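Long-range contact in beta-lactamase-like protein (Novosphingobium pentaromativorans US6-1, PDB 6AUF), which probably hydrolyses beta-lactam antibiotics with the help of two bound zinc ions, as B3-type metallo-beta-lactamases do: residues 66-75 / 171-179. Residues are numbered along the deposited sequence; the frame is centred on the assembly and turned at random.
Sequences VTSDDGHVLI and TLGRLALTV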
# COMPACT_ATOMS: atom_id res chain seq x y z
N VAL A 66 -7.22 -8.00 6.93
CA VAL A 66 -6.49 -9.04 7.65
C VAL A 66 -7.32 -9.39 8.87
O VAL A 66 -7.55 -8.53 9.73
CB VAL A 66 -5.07 -8.58 8.02
CG1 VAL A 66 -4.43 -9.56 8.96
CG2 VAL A 66 -4.22 -8.44 6.78
N THR A 67 -7.79 -10.63 8.93
CA THR A 67 -8.88 -11.00 9.82
C THR A 67 -8.41 -11.85 11.00
O THR A 67 -7.49 -12.67 10.89
CB THR A 67 -9.97 -11.74 9.04
OG1 THR A 67 -9.34 -12.66 8.14
CG2 THR A 67 -10.83 -10.76 8.25
N SER A 68 -9.06 -11.63 12.14
CA SER A 68 -8.90 -12.46 13.31
C SER A 68 -10.24 -12.49 14.03
O SER A 68 -11.12 -11.66 13.77
CB SER A 68 -7.81 -11.94 14.26
OG SER A 68 -8.32 -10.91 15.10
N ASP A 69 -10.40 -13.44 14.95
CA ASP A 69 -11.56 -13.39 15.83
C ASP A 69 -11.51 -12.15 16.71
O ASP A 69 -12.56 -11.61 17.07
CB ASP A 69 -11.62 -14.65 16.68
CG ASP A 69 -11.51 -15.90 15.85
OD1 ASP A 69 -12.14 -15.96 14.77
OD2 ASP A 69 -10.77 -16.83 16.27
N ASP A 70 -10.31 -11.69 17.04
CA ASP A 70 -10.07 -10.54 17.91
C ASP A 70 -10.34 -9.21 17.22
O ASP A 70 -10.12 -8.16 17.84
CB ASP A 70 -8.63 -10.58 18.42
CG ASP A 70 -8.38 -11.75 19.36
OD1 ASP A 70 -9.28 -12.05 20.17
OD2 ASP A 70 -7.29 -12.36 19.29
N GLY A 71 -10.80 -9.23 15.98
CA GLY A 71 -10.91 -8.04 15.17
C GLY A 71 -9.99 -8.12 13.97
O GLY A 71 -9.13 -8.99 13.85
N HIS A 72 -10.19 -7.17 13.06
CA HIS A 72 -9.43 -7.15 11.82
C HIS A 72 -8.57 -5.89 11.70
O HIS A 72 -8.73 -4.92 12.44
CB HIS A 72 -10.37 -7.26 10.62
CG HIS A 72 -11.47 -8.25 10.82
ND1 HIS A 72 -11.23 -9.57 11.11
CD2 HIS A 72 -12.82 -8.10 10.82
CE1 HIS A 72 -12.38 -10.20 11.26
NE2 HIS A 72 -13.36 -9.33 11.09
N VAL A 73 -7.66 -5.94 10.74
CA VAL A 73 -6.87 -4.79 10.31
C VAL A 73 -7.12 -4.57 8.83
O VAL A 73 -7.33 -5.51 8.06
CB VAL A 73 -5.37 -4.98 10.62
CG1 VAL A 73 -4.57 -3.75 10.22
CG2 VAL A 73 -5.18 -5.29 12.09
N LEU A 74 -7.12 -3.30 8.43
CA LEU A 74 -7.41 -2.91 7.06
C LEU A 74 -6.36 -1.89 6.62
O LEU A 74 -6.09 -0.93 7.36
CB LEU A 74 -8.82 -2.32 6.94
CG LEU A 74 -9.23 -1.79 5.56
CD1 LEU A 74 -9.41 -2.92 4.56
CD2 LEU A 74 -10.48 -0.91 5.62
N ILE A 75 -5.76 -2.10 5.45
CA ILE A 75 -4.70 -1.24 4.94
C ILE A 75 -5.20 -0.56 3.66
O ILE A 75 -5.53 -1.24 2.68
CB ILE A 75 -3.41 -2.01 4.66
CG1 ILE A 75 -3.02 -2.87 5.86
CG2 ILE A 75 -2.26 -1.04 4.30
CD1 ILE A 75 -1.84 -3.77 5.58
N THR A 171 -0.51 -4.61 16.69
CA THR A 171 -0.97 -5.88 17.24
C THR A 171 -2.46 -5.81 17.54
O THR A 171 -2.94 -4.86 18.17
CB THR A 171 -0.21 -6.24 18.50
OG1 THR A 171 0.09 -5.03 19.22
CG2 THR A 171 1.06 -6.98 18.14
N LEU A 172 -3.18 -6.85 17.11
CA LEU A 172 -4.62 -7.00 17.36
C LEU A 172 -4.81 -8.46 17.71
O LEU A 172 -4.84 -9.32 16.83
CB LEU A 172 -5.44 -6.61 16.13
CG LEU A 172 -6.94 -6.59 16.36
CD1 LEU A 172 -7.24 -5.88 17.67
CD2 LEU A 172 -7.66 -5.92 15.20
N GLY A 173 -4.92 -8.75 19.00
CA GLY A 173 -4.92 -10.15 19.40
C GLY A 173 -3.65 -10.81 18.92
O GLY A 173 -2.55 -10.26 19.04
N ARG A 174 -3.79 -11.99 18.33
CA ARG A 174 -2.64 -12.72 17.80
C ARG A 174 -2.17 -12.18 16.46
O ARG A 174 -1.16 -12.65 15.93
CB ARG A 174 -2.98 -14.20 17.70
CG ARG A 174 -3.53 -14.75 19.00
CD ARG A 174 -4.78 -15.58 18.79
NE ARG A 174 -4.47 -16.87 18.17
CZ ARG A 174 -5.36 -17.83 17.93
NH1 ARG A 174 -4.96 -18.96 17.38
NH2 ARG A 174 -6.64 -17.67 18.25
N LEU A 175 -2.88 -11.20 15.89
CA LEU A 175 -2.38 -10.50 14.72
C LEU A 175 -1.15 -9.68 15.07
O LEU A 175 -1.08 -9.05 16.13
CB LEU A 175 -3.45 -9.57 14.16
CG LEU A 175 -4.68 -10.17 13.51
CD1 LEU A 175 -5.45 -9.06 12.83
CD2 LEU A 175 -4.24 -11.20 12.52
N ALA A 176 -0.19 -9.66 14.15
CA ALA A 176 1.00 -8.84 14.32
C ALA A 176 1.43 -8.39 12.93
O ALA A 176 2.07 -9.15 12.20
CB ALA A 176 2.11 -9.60 15.03
N LEU A 177 1.07 -7.15 12.57
CA LEU A 177 1.53 -6.53 11.33
C LEU A 177 2.70 -5.60 11.65
O LEU A 177 2.55 -4.65 12.44
CB LEU A 177 0.40 -5.77 10.65
CG LEU A 177 -0.75 -6.58 10.03
CD1 LEU A 177 -1.82 -6.97 11.06
CD2 LEU A 177 -1.38 -5.79 8.88
N THR A 178 3.84 -5.87 11.07
CA THR A 178 5.05 -5.14 11.41
C THR A 178 5.47 -4.24 10.24
O THR A 178 5.52 -4.69 9.08
CB THR A 178 6.13 -6.13 11.86
OG1 THR A 178 7.40 -5.78 11.31
CG2 THR A 178 5.74 -7.56 11.46
N VAL A 179 5.71 -2.96 10.54
CA VAL A 179 5.88 -1.89 9.55
C VAL A 179 7.36 -1.55 9.36
O VAL A 179 8.18 -1.63 10.28
CB VAL A 179 5.11 -0.62 9.98
CG1 VAL A 179 5.90 0.11 11.08
CG2 VAL A 179 4.89 0.30 8.79
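V66 and V73 both face L175 and L177, and their backbones are locked together: V66 N donates to V73 O at 2.7 Å, and V73 N returns a bond to V66 O. This pairing fixes one side of a contact that illustrates how two stacked sheets cohere through side chains packing on one another and on turn backbone. The axes of strands 72-75 and 175-179 approach to 9.0 Å, their directions differing by 24°.

V73 and L177 meet tip to tip, CG2 of V73 lying 3.9 Å from CD1 of L177. The other methyl of L177, CD2, reaches the end of I75 at CD1, also 3.9 Å away. L175 runs past V66 and V73, pointing the opposite way to each; its CD2 comes 3.9 Å from V66 CG1, while a chi1 of -69° sets its CG anti to the carbonyl carbon and brings it within 3.7 Å of S68 CB.

Farther out, two turns face each other. S68 to G71 form a type I turn, and S68 N is tied to H72 ND1 (3.2 Å), nearly in the ring plane. Opposite lies the type II' turn of L172 to L175, whose G173 has the positive phi that favours glycine. L172 lays its methyls along the 70-72 backbone, and D70 CB packs on G173 CA. R174 lies near D69 and D70 without a salt bridge, so any attraction between them is probably weak and long-range.

In the αβ/βα sandwich of this superfamily, the contact joins the seven-stranded sheet to the five-stranded one: L104 of strand 100-104 adjoins V73 and I75, and W194 of strand 190-197 borders V66.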